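Local structure of ribose ABC transporter, substrate binding protein (Conexibacter woesei, 4KQ9) at residues G3-K8 with R36-D41; G66-P71 with I253-M258; Y122-L127 with E157-E162; G130-M135 with S189-I194. The protein probably binds a carbohydrate, perhaps ribose as its name suggests, and delivers it to an ABC transporter as the extracytoplasmic solute-binding component. The protein carries 1 engineered substitution. All coordinates share one frame; numbering follows the deposited sequence.

Overall arrangement
Interactions 1 and 2 belong to one lobe, interactions 3 and 4 to the other, on opposite sides of the chain's centre. Each pair combines a surface contact with a buried one. Interactions 1 and 2, whose centres are about 13 Å apart, both reach the six-stranded sheet and touch through the salt bridge of Arg-36 with Asp-256. Interaction 1 relies largely on backbone bonds at the sheet edge; interaction 2 packs apolar side chains on each other and on backbone, without a hydrogen bond. Interactions 3 and 4, whose centres are about 10 Å apart, meet, among other places, where Ile-161 packs on Val-133 and Ile-123 on Ala-193. The former has a salt bridge, the latter strand pairing and waters.

Interaction 1: G3-K8 with R36-D41; sequences GSAAGK and RRLDFD
Ala-6 and Arg-37 bring their CA atoms to 4.7 Å where the loop before strand 9-15 meets the turn leading into strand 39-45. Residues 5-8 form a type II beta turn, with Lys-8 N bonded back to Ala-5 O and Gly-7 in the positive-phi third position; Arg-37, also with positive phi, closes the preceding helix in a Schellman motif. Gly-7 N donates a nearly straight bond to Arg-37 O (2.9 Å, 167°). Ala-6 CA also approaches this oxygen, at 3.4 Å, in a CA-H...O contact. One step on, Asp-39 N reaches Lys-8 O at 2.8 Å through a more bent bond (136° at the hydrogen). The pairing continues as backbone bonds from Asp-39 and Asp-41 to strand 9-15, so the contact lies at the N-terminal ends of the two parallel strands of the beta-alpha-beta unit made by strand 9-15, helix 20-35 and strand 39-45, the last an outermost strand of its sheet. Leu-38 packs on the turn: its CG stands anti to the carbonyl carbon (chi1 -60°), and branch CD2 comes 3.4 Å from Ala-5 O, 4.1 Å from Ala-5 CB and 4.0 Å from Lys-8 CB. Beyond it, helix 247-264 covers Ala-5 with Ala-259 and Leu-38 with Ile-255. On the more exposed flank, Ala-6 CB sits over one face of the Arg-37 guanidinium, displaced toward its rim and 3.8 Å from NH2. Arg-36 sends its guanidinium to salt bridges with Asp-256, Asp-260 and Glu-263 of helix 247-264.

Interaction 2: G66-P71 with I253-M258; sequences GLIVSP and IAIDVM
Gly-66 and Ile-68 of strand 66-69 face Met-258 and Ala-254 of helix 247-264, the two short axes running nearly antiparallel (155°) and approaching to 10.0 Å. This is the helix-on-sheet packing of a Rossmann-like alpha/beta lobe, and the helix comes from far along the chain, after the polypeptide has built the other lobe and returned. No hydrogen bond crosses the interface; all six touching residues are buried, and apolar side chains pack on each other and on the strand backbone. Ile-68 points at the helix and carries the centre. Its CG1 is anti to the carbonyl carbon (chi1 -51°) and the chain then runs extended, presenting CD1 to Ala-254 CB at 4.3 Å and to Ile-255 CD1 at 3.8 Å. The two isoleucine side chains cross at about a right angle, meeting through their terminal methyls; although Ile-255 CB starts out away from the strand, its delta methyl swings back. On the other flank Ile-68 CG1 touches Met-258 CE at 3.9 Å as the two side chains slide past each other in opposite directions. Val-10 of strand 9-15 and Leu-94 and Ile-92 of strand 91-94 continue this layer on both neighbouring strands. In Met-258, a selenomethionine, CG extends away from the backbone N (chi1 179°), and bends at chi2 and chi3 fold the end down onto the strand backbone. Gly-66 has no side chain to intervene there, and SE lies 4.0 Å from Gly-66 CA while CE rests 3.6 Å from Leu-67 O.

Interaction 3: Y122-L127 with E157-E162; sequences YIADRL and EERGIE
Asp-125 and Arg-159 join the C-terminal parts of helices 112-126 and 143-159 in a salt bridge that turns on a single oxygen. Arg-159 offers NH1 and NH2 end-on, and both donate to Asp-125 OD1, at 2.9 Å from NH1 and 2.7 Å from NH2. The oxygen lies within 3° of the guanidinium plane. NH2 meets it nearly head-on to its C-O bond, whereas NH1 arrives from the syn side but out of the carboxylate plane, the two planes being inclined by 35°. Bends at chi2 and chi3 curl the arginine chain round Ala-124, whose CB sits over the centre of one guanidinium face, 3.6 Å from CZ. Solvent would be expected to weaken this exposed ion pair, but the methyl and the paired nitrogens limit how the group can turn. Arg-126 satisfies a different acceptor: its NH1 bonds to Tyr-122 O at 2.8 Å, in the carbonyl plane and on a lone pair, while Tyr-122 CE1 lies over the guanidinium centre and NH1 over the rim of the ring. In the last turns, Arg-126 N reaches Ile-123 O, Leu-127 N bonds weakly to the same oxygen, and Gly-160 N returns to Glu-157 O within a Schellman motif. Below the polar layer, Leu-127 CD2 meets Ile-161 CG2 at 3.8 Å. Glu-162 pairs through its backbone with Val-133 of strand 132-136, Ile-161 packs on Val-133 and Leu-127 on Met-220 of strand 220-222, placing both helix ends over one face of the four-stranded sheet.

Interaction 4: G130-M135 with S189-I194; sequences GGTVAM and SDVGAI
Val-133 with Ala-193 and Ala-134 with Ile-194 pair as neighbours in parallel strands, each with CA atoms 4.8 Å apart, and here the contact is tight and buried. Ala-134 N donates to Ala-193 O at 3.1 Å (160° at the hydrogen), and Val-133 CA adds a CA-H...O contact to the same oxygen. Thr-132 O takes Gly-192 N at 2.9 Å and, weakly, Ala-193 N at 3.3 Å. The Val-191 CG2 branch lies against strand 132-136, 3.6 Å from Ala-134 N and 4.1 Å from Ala-134 CB, on the side covered by Ile-184 and Leu-185 of helix 174-187. On the opposite face Val-133 CG2 and Ala-193 CB meet at a similar spacing; Phe-156 of helix 143-159 packs on Val-133 and Ile-123 of helix 112-126 on Ala-193. Toward Gly-131 and Asp-190 the segments diverge and water takes over. One water accepts from Thr-132 N and donates to Asp-190 O. A second, 2.9 Å from Thr-132 OG1, donates to Asp-190 OD1 at 2.7 Å, tying the exposed carboxylate to the threonine hydroxyl. Strand 132-136 is flanked on its other edge by strand 162-167, giving the strand order 2-1-3-4 of a parallel sheet with helices on both faces, the Rossmann-like arrangement characteristic of a lobe in type I periplasmic binding proteins.

Interaction 1: G3-K8 with R36-D41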
loop_
_atom_site.group_PDB
_atom_site.type_symbol
_atom_site.label_atom_id
_atom_site.label_comp_id
_atom_site.label_asym_id
_atom_site.label_seq_id
_atom_site.Cartn_x
_atom_site.Cartn_y
_atom_site.Cartn_z
ATOM N N GLY A 3 -11.234 1.920 -32.649
ATOM C CA GLY A 3 -9.950 1.459 -32.068
ATOM C C GLY A 3 -10.057 0.201 -31.187
ATOM O O GLY A 3 -11.148 -0.163 -30.763
ATOM N N SER A 4 -8.936 -0.476 -30.915
ATOM C CA SER A 4 -8.977 -1.680 -30.074
ATOM C C SER A 4 -7.661 -1.905 -29.353
ATOM O O SER A 4 -6.579 -1.616 -29.892
ATOM C CB SER A 4 -9.266 -2.903 -30.957
ATOM O OG SER A 4 -9.046 -4.108 -30.255
ATOM N N ALA A 5 -7.753 -2.430 -28.131
ATOM C CA ALA A 5 -6.592 -2.783 -27.354
ATOM C C ALA A 5 -6.134 -4.246 -27.646
ATOM O O ALA A 5 -4.999 -4.599 -27.333
ATOM C CB ALA A 5 -6.912 -2.590 -25.871
ATOM N N ALA A 6 -7.017 -5.064 -28.267
ATOM C CA ALA A 6 -6.732 -6.508 -28.591
ATOM C C ALA A 6 -5.413 -6.660 -29.298
ATOM O O ALA A 6 -5.190 -5.977 -30.260
ATOM C CB ALA A 6 -7.827 -7.093 -29.468
ATOM N N GLY A 7 -4.517 -7.509 -28.808
ATOM C CA GLY A 7 -3.200 -7.695 -29.436
ATOM C C GLY A 7 -2.073 -6.799 -28.975
ATOM O O GLY A 7 -0.887 -7.199 -28.994
ATOM N N LYS A 8 -2.411 -5.600 -28.489
ATOM C CA LYS A 8 -1.386 -4.670 -27.991
ATOM C C LYS A 8 -0.498 -5.346 -26.963
ATOM O O LYS A 8 -1.000 -6.107 -26.120
ATOM C CB LYS A 8 -2.039 -3.441 -27.326
ATOM C CG LYS A 8 -2.957 -2.641 -28.200
ATOM C CD LYS A 8 -2.209 -1.854 -29.243
ATOM C CE LYS A 8 -3.238 -1.203 -30.153
ATOM N NZ LYS A 8 -2.509 -0.633 -31.299
ATOM N N ARG A 36 -9.287 -8.115 -21.583
ATOM C CA ARG A 36 -9.128 -7.043 -22.574
ATOM C C ARG A 36 -8.371 -7.540 -23.833
ATOM O O ARG A 36 -8.117 -6.763 -24.758
ATOM C CB ARG A 36 -8.353 -5.890 -21.944
ATOM C CG ARG A 36 -9.032 -5.191 -20.775
ATOM C CD ARG A 36 -10.449 -4.783 -21.120
ATOM N NE ARG A 36 -10.472 -3.738 -22.150
ATOM C CZ ARG A 36 -10.522 -2.421 -21.903
ATOM N NH1 ARG A 36 -10.519 -1.954 -20.663
ATOM N NH2 ARG A 36 -10.598 -1.552 -22.903
ATOM N N ARG A 37 -7.940 -8.787 -23.810
ATOM C CA ARG A 37 -7.241 -9.448 -24.911
ATOM C C ARG A 37 -5.908 -8.858 -25.316
ATOM O O ARG A 37 -5.558 -8.855 -26.488
ATOM C CB ARG A 37 -8.171 -9.597 -26.117
ATOM C CG ARG A 37 -9.298 -10.565 -25.810
ATOM C CD ARG A 37 -10.019 -11.087 -27.042
ATOM N NE ARG A 37 -10.935 -10.080 -27.528
ATOM C CZ ARG A 37 -10.983 -9.610 -28.771
ATOM N NH1 ARG A 37 -11.874 -8.665 -29.051
ATOM N NH2 ARG A 37 -10.191 -10.077 -29.747
ATOM N N LEU A 38 -5.139 -8.421 -24.328
ATOM C CA LEU A 38 -3.820 -7.914 -24.543
ATOM C C LEU A 38 -2.787 -9.033 -24.673
ATOM O O LEU A 38 -2.955 -10.093 -24.103
ATOM C CB LEU A 38 -3.370 -7.070 -23.331
ATOM C CG LEU A 38 -4.199 -5.849 -22.991
ATOM C CD1 LEU A 38 -3.752 -5.311 -21.629
ATOM C CD2 LEU A 38 -3.945 -4.808 -24.059
ATOM N N ASP A 39 -1.716 -8.768 -25.409
ATOM C CA ASP A 39 -0.498 -9.563 -25.304
ATOM C C ASP A 39 0.324 -9.030 -24.135
ATOM O O ASP A 39 1.004 -7.990 -24.238
ATOM C CB ASP A 39 0.329 -9.548 -26.605
ATOM C CG ASP A 39 1.599 -10.379 -26.486
ATOM O OD1 ASP A 39 1.615 -11.346 -25.698
ATOM O OD2 ASP A 39 2.596 -10.058 -27.153
ATOM N N PHE A 40 0.280 -9.766 -23.026
ATOM C CA PHE A 40 0.701 -9.240 -21.717
ATOM C C PHE A 40 1.814 -10.066 -21.063
ATOM O O PHE A 40 1.668 -11.259 -20.839
ATOM C CB PHE A 40 -0.516 -9.115 -20.774
ATOM C CG PHE A 40 -0.172 -8.608 -19.371
ATOM C CD1 PHE A 40 0.279 -7.334 -19.173
ATOM C CD2 PHE A 40 -0.308 -9.423 -18.254
ATOM C CE1 PHE A 40 0.630 -6.884 -17.908
ATOM C CE2 PHE A 40 0.006 -8.970 -17.000
ATOM C CZ PHE A 40 0.471 -7.697 -16.825
ATOM N N ASP A 41 2.909 -9.433 -20.722
ATOM C CA ASP A 41 3.926 -10.094 -19.938
ATOM C C ASP A 41 4.201 -9.395 -18.631
ATOM O O ASP A 41 4.195 -8.197 -18.574
ATOM C CB ASP A 41 5.238 -10.118 -20.706
ATOM C CG ASP A 41 5.362 -11.354 -21.576
ATOM O OD1 ASP A 41 4.505 -11.550 -22.488
ATOM O OD2 ASP A 41 6.298 -12.145 -21.309
#

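Interaction 2: G66-P71 with I253-M258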
loop_
_atom_site.group_PDB
_atom_site.type_symbol
_atom_site.label_atom_id
_atom_site.label_comp_id
_atom_site.label_asym_id
_atom_site.label_seq_id
_atom_site.Cartn_x
_atom_site.Cartn_y
_atom_site.Cartn_z
ATOM N N GLY A 66 2.799 -0.550 -24.354
ATOM C CA GLY A 66 2.675 0.060 -23.020
ATOM C C GLY A 66 3.538 -0.608 -21.964
ATOM O O GLY A 66 3.902 -1.778 -22.102
ATOM N N LEU A 67 3.953 0.185 -20.983
ATOM C CA LEU A 67 4.725 -0.244 -19.833
ATOM C C LEU A 67 4.014 0.168 -18.548
ATOM O O LEU A 67 3.711 1.350 -18.375
ATOM C CB LEU A 67 6.075 0.441 -19.822
ATOM C CG LEU A 67 7.124 0.115 -18.742
ATOM C CD1 LEU A 67 7.474 -1.363 -18.656
ATOM C CD2 LEU A 67 8.398 0.897 -18.979
ATOM N N ILE A 68 3.811 -0.790 -17.649
ATOM C CA ILE A 68 3.370 -0.540 -16.281
ATOM C C ILE A 68 4.567 -0.882 -15.351
ATOM O O ILE A 68 5.252 -1.873 -15.575
ATOM C CB ILE A 68 2.139 -1.383 -15.967
ATOM C CG1 ILE A 68 1.080 -1.189 -17.067
ATOM C CG2 ILE A 68 1.654 -1.158 -14.519
ATOM C CD1 ILE A 68 -0.112 -2.076 -16.914
ATOM N N VAL A 69 4.832 -0.038 -14.357
ATOM C CA VAL A 69 5.957 -0.209 -13.475
ATOM C C VAL A 69 5.536 -0.028 -12.041
ATOM O O VAL A 69 5.018 1.020 -11.692
ATOM C CB VAL A 69 7.066 0.832 -13.717
ATOM C CG1 VAL A 69 8.261 0.505 -12.847
ATOM C CG2 VAL A 69 7.485 0.891 -15.190
ATOM N N SER A 70 5.791 -1.033 -11.201
ATOM C CA SER A 70 5.846 -0.822 -9.720
ATOM C C SER A 70 7.331 -0.642 -9.322
ATOM O O SER A 70 8.096 -1.614 -9.368
ATOM C CB SER A 70 5.247 -1.989 -8.955
ATOM O OG SER A 70 3.879 -2.208 -9.317
ATOM N N PRO A 71 7.755 0.583 -8.983
ATOM C CA PRO A 71 9.195 0.860 -8.846
ATOM C C PRO A 71 9.762 0.455 -7.493
ATOM O O PRO A 71 9.237 0.846 -6.453
ATOM C CB PRO A 71 9.284 2.367 -8.995
ATOM C CG PRO A 71 7.971 2.866 -8.530
ATOM C CD PRO A 71 6.955 1.798 -8.771
ATOM N N ILE A 253 -7.191 -2.474 -12.436
ATOM C CA ILE A 253 -7.425 -1.096 -12.780
ATOM C C ILE A 253 -6.311 -0.592 -13.676
ATOM O O ILE A 253 -6.592 0.096 -14.691
ATOM C CB ILE A 253 -7.573 -0.214 -11.502
ATOM C CG1 ILE A 253 -8.925 -0.432 -10.853
ATOM C CG2 ILE A 253 -7.469 1.268 -11.825
ATOM C CD1 ILE A 253 -9.010 0.178 -9.441
ATOM N N ALA A 254 -5.063 -0.876 -13.346
ATOM C CA ALA A 254 -3.958 -0.449 -14.195
ATOM C C ALA A 254 -4.089 -0.981 -15.625
ATOM O O ALA A 254 -3.865 -0.226 -16.601
ATOM C CB ALA A 254 -2.609 -0.861 -13.608
ATOM N N ILE A 255 -4.493 -2.230 -15.753
ATOM C CA ILE A 255 -4.703 -2.831 -17.070
ATOM C C ILE A 255 -5.869 -2.120 -17.790
ATOM O O ILE A 255 -5.760 -1.826 -18.908
ATOM C CB ILE A 255 -4.975 -4.358 -17.030
ATOM C CG1 ILE A 255 -3.726 -5.154 -16.716
ATOM C CG2 ILE A 255 -5.510 -4.883 -18.364
ATOM C CD1 ILE A 255 -2.575 -4.843 -17.624
ATOM N N ASP A 256 -6.978 -1.924 -17.119
ATOM C CA ASP A 256 -8.098 -1.228 -17.707
ATOM C C ASP A 256 -7.740 0.206 -18.177
ATOM O O ASP A 256 -8.131 0.599 -19.200
ATOM C CB ASP A 256 -9.292 -1.224 -16.818
ATOM C CG ASP A 256 -10.158 -2.477 -16.985
ATOM O OD1 ASP A 256 -10.111 -3.162 -18.033
ATOM O OD2 ASP A 256 -10.848 -2.756 -16.042
ATOM N N VAL A 257 -6.999 0.933 -17.371
ATOM C CA VAL A 257 -6.511 2.231 -17.759
ATOM C C VAL A 257 -5.663 2.159 -19.040
ATOM O O VAL A 257 -5.892 2.839 -19.979
ATOM C CB VAL A 257 -5.764 2.893 -16.603
ATOM C CG1 VAL A 257 -5.164 4.181 -17.052
ATOM C CG2 VAL A 257 -6.737 3.142 -15.476
HETATM N N MSE A 258 -4.692 1.305 -19.042
HETATM C CA MSE A 258 -3.873 1.140 -20.206
HETATM C C MSE A 258 -4.665 0.673 -21.386
HETATM O O MSE A 258 -4.516 1.249 -22.470
HETATM C CB MSE A 258 -2.745 0.157 -19.942
HETATM C CG MSE A 258 -1.839 -0.088 -21.142
HETATM SE SE MSE A 258 -0.749 1.537 -21.480
HETATM C CE MSE A 258 0.538 1.305 -20.070
#

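Interaction 3: Y122-L127 with E157-E162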
loop_
_atom_site.group_PDB
_atom_site.type_symbol
_atom_site.label_atom_id
_atom_site.label_comp_id
_atom_site.label_asym_id
_atom_site.label_seq_id
_atom_site.Cartn_x
_atom_site.Cartn_y
_atom_site.Cartn_z
ATOM N N TYR A 122 -10.723 5.994 13.226
ATOM C CA TYR A 122 -11.147 4.842 13.908
ATOM C C TYR A 122 -10.819 4.995 15.412
ATOM O O TYR A 122 -11.662 4.654 16.283
ATOM C CB TYR A 122 -10.482 3.572 13.341
ATOM C CG TYR A 122 -10.971 2.338 13.987
ATOM C CD1 TYR A 122 -12.152 1.745 13.545
ATOM C CD2 TYR A 122 -10.296 1.778 15.061
ATOM C CE1 TYR A 122 -12.608 0.600 14.118
ATOM C CE2 TYR A 122 -10.755 0.637 15.675
ATOM C CZ TYR A 122 -11.928 0.059 15.177
ATOM O OH TYR A 122 -12.445 -1.034 15.746
ATOM N N ILE A 123 -9.594 5.410 15.680
ATOM C CA ILE A 123 -9.083 5.504 17.060
ATOM C C ILE A 123 -9.807 6.651 17.785
ATOM O O ILE A 123 -10.342 6.450 18.861
ATOM C CB ILE A 123 -7.578 5.798 17.079
ATOM C CG1 ILE A 123 -6.800 4.504 16.733
ATOM C CG2 ILE A 123 -7.128 6.277 18.456
ATOM C CD1 ILE A 123 -5.373 4.790 16.300
ATOM N N ALA A 124 -9.846 7.811 17.149
ATOM C CA ALA A 124 -10.595 8.954 17.666
ATOM C C ALA A 124 -12.074 8.593 18.025
ATOM O O ALA A 124 -12.509 8.868 19.117
ATOM C CB ALA A 124 -10.490 10.138 16.730
ATOM N N ASP A 125 -12.802 7.891 17.171
ATOM C CA ASP A 125 -14.171 7.554 17.500
ATOM C C ASP A 125 -14.264 6.658 18.741
ATOM O O ASP A 125 -15.313 6.616 19.373
ATOM C CB ASP A 125 -14.901 6.908 16.292
ATOM C CG ASP A 125 -15.087 7.886 15.143
ATOM O OD1 ASP A 125 -14.936 9.109 15.340
ATOM O OD2 ASP A 125 -15.335 7.431 14.019
ATOM N N ARG A 126 -13.202 5.921 19.089
ATOM C CA ARG A 126 -13.372 4.892 20.058
ATOM C C ARG A 126 -12.707 5.152 21.362
ATOM O O ARG A 126 -13.026 4.471 22.323
ATOM C CB ARG A 126 -12.928 3.538 19.509
ATOM C CG ARG A 126 -13.963 3.008 18.564
ATOM C CD ARG A 126 -13.456 1.855 17.754
ATOM N NE ARG A 126 -14.409 1.536 16.706
ATOM C CZ ARG A 126 -14.700 2.311 15.668
ATOM N NH1 ARG A 126 -14.129 3.482 15.490
ATOM N NH2 ARG A 126 -15.593 1.885 14.777
ATOM N N LEU A 127 -11.820 6.126 21.409
ATOM C CA LEU A 127 -10.963 6.347 22.559
ATOM C C LEU A 127 -11.740 6.941 23.738
ATOM O O LEU A 127 -12.539 7.829 23.502
ATOM C CB LEU A 127 -9.858 7.353 22.173
ATOM C CG LEU A 127 -8.419 7.137 22.649
ATOM C CD1 LEU A 127 -8.010 5.695 22.863
ATOM C CD2 LEU A 127 -7.465 7.751 21.645
ATOM N N GLU A 157 -5.094 15.968 16.045
ATOM C CA GLU A 157 -5.235 17.399 16.382
ATOM C C GLU A 157 -6.696 17.838 16.380
ATOM O O GLU A 157 -7.193 18.296 17.383
ATOM C CB GLU A 157 -4.502 18.270 15.406
ATOM C CG GLU A 157 -4.619 19.746 15.782
ATOM C CD GLU A 157 -3.290 20.486 15.710
ATOM O OE1 GLU A 157 -2.420 20.073 14.905
ATOM O OE2 GLU A 157 -3.111 21.481 16.461
ATOM N N GLU A 158 -7.357 17.647 15.253
ATOM C CA GLU A 158 -8.722 18.037 15.061
ATOM C C GLU A 158 -9.671 17.392 16.075
ATOM O O GLU A 158 -10.673 18.013 16.464
ATOM C CB GLU A 158 -9.174 17.637 13.640
ATOM C CG GLU A 158 -10.503 18.230 13.244
ATOM N N ARG A 159 -9.368 16.164 16.519
ATOM C CA ARG A 159 -10.259 15.482 17.474
ATOM C C ARG A 159 -9.863 15.590 18.921
ATOM O O ARG A 159 -10.557 14.998 19.767
ATOM C CB ARG A 159 -10.415 14.033 17.084
ATOM C CG ARG A 159 -10.905 13.875 15.659
ATOM C CD ARG A 159 -12.391 14.088 15.582
ATOM N NE ARG A 159 -13.101 13.153 16.429
ATOM C CZ ARG A 159 -13.557 11.974 16.046
ATOM N NH1 ARG A 159 -13.414 11.517 14.811
ATOM N NH2 ARG A 159 -14.195 11.235 16.918
ATOM N N GLY A 160 -8.756 16.294 19.191
ATOM C CA GLY A 160 -8.280 16.574 20.526
ATOM C C GLY A 160 -7.498 15.471 21.248
ATOM O O GLY A 160 -7.442 15.446 22.464
ATOM N N ILE A 161 -6.849 14.600 20.474
ATOM C CA ILE A 161 -6.175 13.415 20.973
ATOM C C ILE A 161 -4.693 13.712 21.053
ATOM O O ILE A 161 -4.050 14.016 20.058
ATOM C CB ILE A 161 -6.479 12.220 20.038
ATOM C CG1 ILE A 161 -7.985 11.927 20.147
ATOM C CG2 ILE A 161 -5.713 10.966 20.479
ATOM C CD1 ILE A 161 -8.551 11.182 18.993
ATOM N N GLU A 162 -4.158 13.621 22.271
ATOM C CA GLU A 162 -2.775 13.899 22.531
ATOM C C GLU A 162 -1.900 12.734 22.074
ATOM O O GLU A 162 -2.152 11.597 22.445
ATOM C CB GLU A 162 -2.562 14.034 24.037
ATOM C CG GLU A 162 -1.120 14.284 24.391
ATOM C CD GLU A 162 -0.853 14.468 25.897
ATOM O OE1 GLU A 162 -1.717 14.192 26.771
ATOM O OE2 GLU A 162 0.275 14.840 26.184
#

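Interaction 4: G130-M135 with S189-I194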
loop_
_atom_site.group_PDB
_atom_site.type_symbol
_atom_site.label_atom_id
_atom_site.label_comp_id
_atom_site.label_asym_id
_atom_site.label_seq_id
_atom_site.Cartn_x
_atom_site.Cartn_y
_atom_site.Cartn_z
ATOM N N GLY A 130 -9.927 11.072 28.323
ATOM C CA GLY A 130 -8.530 11.557 28.382
ATOM C C GLY A 130 -7.523 10.702 27.596
ATOM O O GLY A 130 -6.323 10.814 27.799
ATOM N N GLY A 131 -8.007 9.838 26.700
ATOM C CA GLY A 131 -7.158 8.794 26.083
ATOM C C GLY A 131 -6.120 9.378 25.149
ATOM O O GLY A 131 -6.300 10.438 24.589
ATOM N N THR A 132 -4.998 8.691 25.021
ATOM C CA THR A 132 -3.852 9.255 24.306
ATOM C C THR A 132 -3.406 8.185 23.284
ATOM O O THR A 132 -3.802 7.042 23.382
ATOM C CB THR A 132 -2.635 9.423 25.216
ATOM O OG1 THR A 132 -2.403 8.189 25.875
ATOM C CG2 THR A 132 -2.770 10.554 26.291
ATOM N N VAL A 133 -2.526 8.561 22.377
ATOM C CA VAL A 133 -2.075 7.662 21.286
ATOM C C VAL A 133 -0.558 7.795 21.118
ATOM O O VAL A 133 0.017 8.861 21.379
ATOM C CB VAL A 133 -2.787 7.994 19.978
ATOM C CG1 VAL A 133 -2.403 9.383 19.498
ATOM C CG2 VAL A 133 -2.405 7.003 18.862
ATOM N N ALA A 134 0.089 6.723 20.667
ATOM C CA ALA A 134 1.434 6.757 20.211
ATOM C C ALA A 134 1.499 6.235 18.788
ATOM O O ALA A 134 0.629 5.466 18.322
ATOM C CB ALA A 134 2.327 5.900 21.094
HETATM N N MSE A 135 2.537 6.685 18.108
HETATM C CA MSE A 135 2.725 6.360 16.693
HETATM C C MSE A 135 4.041 5.703 16.545
HETATM O O MSE A 135 5.076 6.254 16.980
HETATM C CB MSE A 135 2.603 7.668 15.863
HETATM C CG MSE A 135 1.186 8.189 15.909
HETATM SE SE MSE A 135 1.077 9.847 14.772
HETATM C CE MSE A 135 1.548 9.077 12.983
ATOM N N SER A 189 2.763 3.886 30.029
ATOM C CA SER A 189 2.079 2.584 30.115
ATOM C C SER A 189 0.547 2.635 29.962
ATOM O O SER A 189 -0.059 1.602 29.695
ATOM C CB SER A 189 2.443 1.887 31.437
ATOM O OG SER A 189 2.092 2.770 32.478
ATOM N N ASP A 190 -0.031 3.820 30.109
ATOM C CA ASP A 190 -1.475 4.063 30.028
ATOM C C ASP A 190 -1.974 4.544 28.651
ATOM O O ASP A 190 -3.107 4.979 28.559
ATOM C CB ASP A 190 -1.842 5.159 31.056
ATOM C CG ASP A 190 -1.057 6.458 30.840
ATOM O OD1 ASP A 190 -0.028 6.490 30.099
ATOM O OD2 ASP A 190 -1.456 7.468 31.448
ATOM N N VAL A 191 -1.127 4.508 27.623
ATOM C CA VAL A 191 -1.514 4.910 26.272
ATOM C C VAL A 191 -2.789 4.148 25.871
ATOM O O VAL A 191 -2.912 2.963 26.138
ATOM C CB VAL A 191 -0.311 4.702 25.303
ATOM C CG1 VAL A 191 -0.007 3.232 25.018
ATOM C CG2 VAL A 191 -0.483 5.484 24.030
ATOM N N GLY A 192 -3.729 4.801 25.210
ATOM C CA GLY A 192 -4.939 4.087 24.793
ATOM C C GLY A 192 -4.897 3.397 23.451
ATOM O O GLY A 192 -5.667 2.508 23.202
ATOM N N ALA A 193 -4.041 3.852 22.563
ATOM C CA ALA A 193 -3.966 3.293 21.229
ATOM C C ALA A 193 -2.543 3.449 20.700
ATOM O O ALA A 193 -1.837 4.376 21.059
ATOM C CB ALA A 193 -4.939 4.025 20.273
ATOM N N ILE A 194 -2.157 2.560 19.801
ATOM C CA ILE A 194 -0.883 2.673 19.096
ATOM C C ILE A 194 -1.119 2.460 17.598
ATOM O O ILE A 194 -1.744 1.468 17.149
ATOM C CB ILE A 194 0.207 1.687 19.655
ATOM C CG1 ILE A 194 0.317 1.852 21.164
ATOM C CG2 ILE A 194 1.560 1.941 18.975
ATOM C CD1 ILE A 194 1.257 0.882 21.870
HETATM O O HOH W 1 -5.077 6.692 27.148
HETATM O O HOH W 2 -0.440 8.134 28.001
#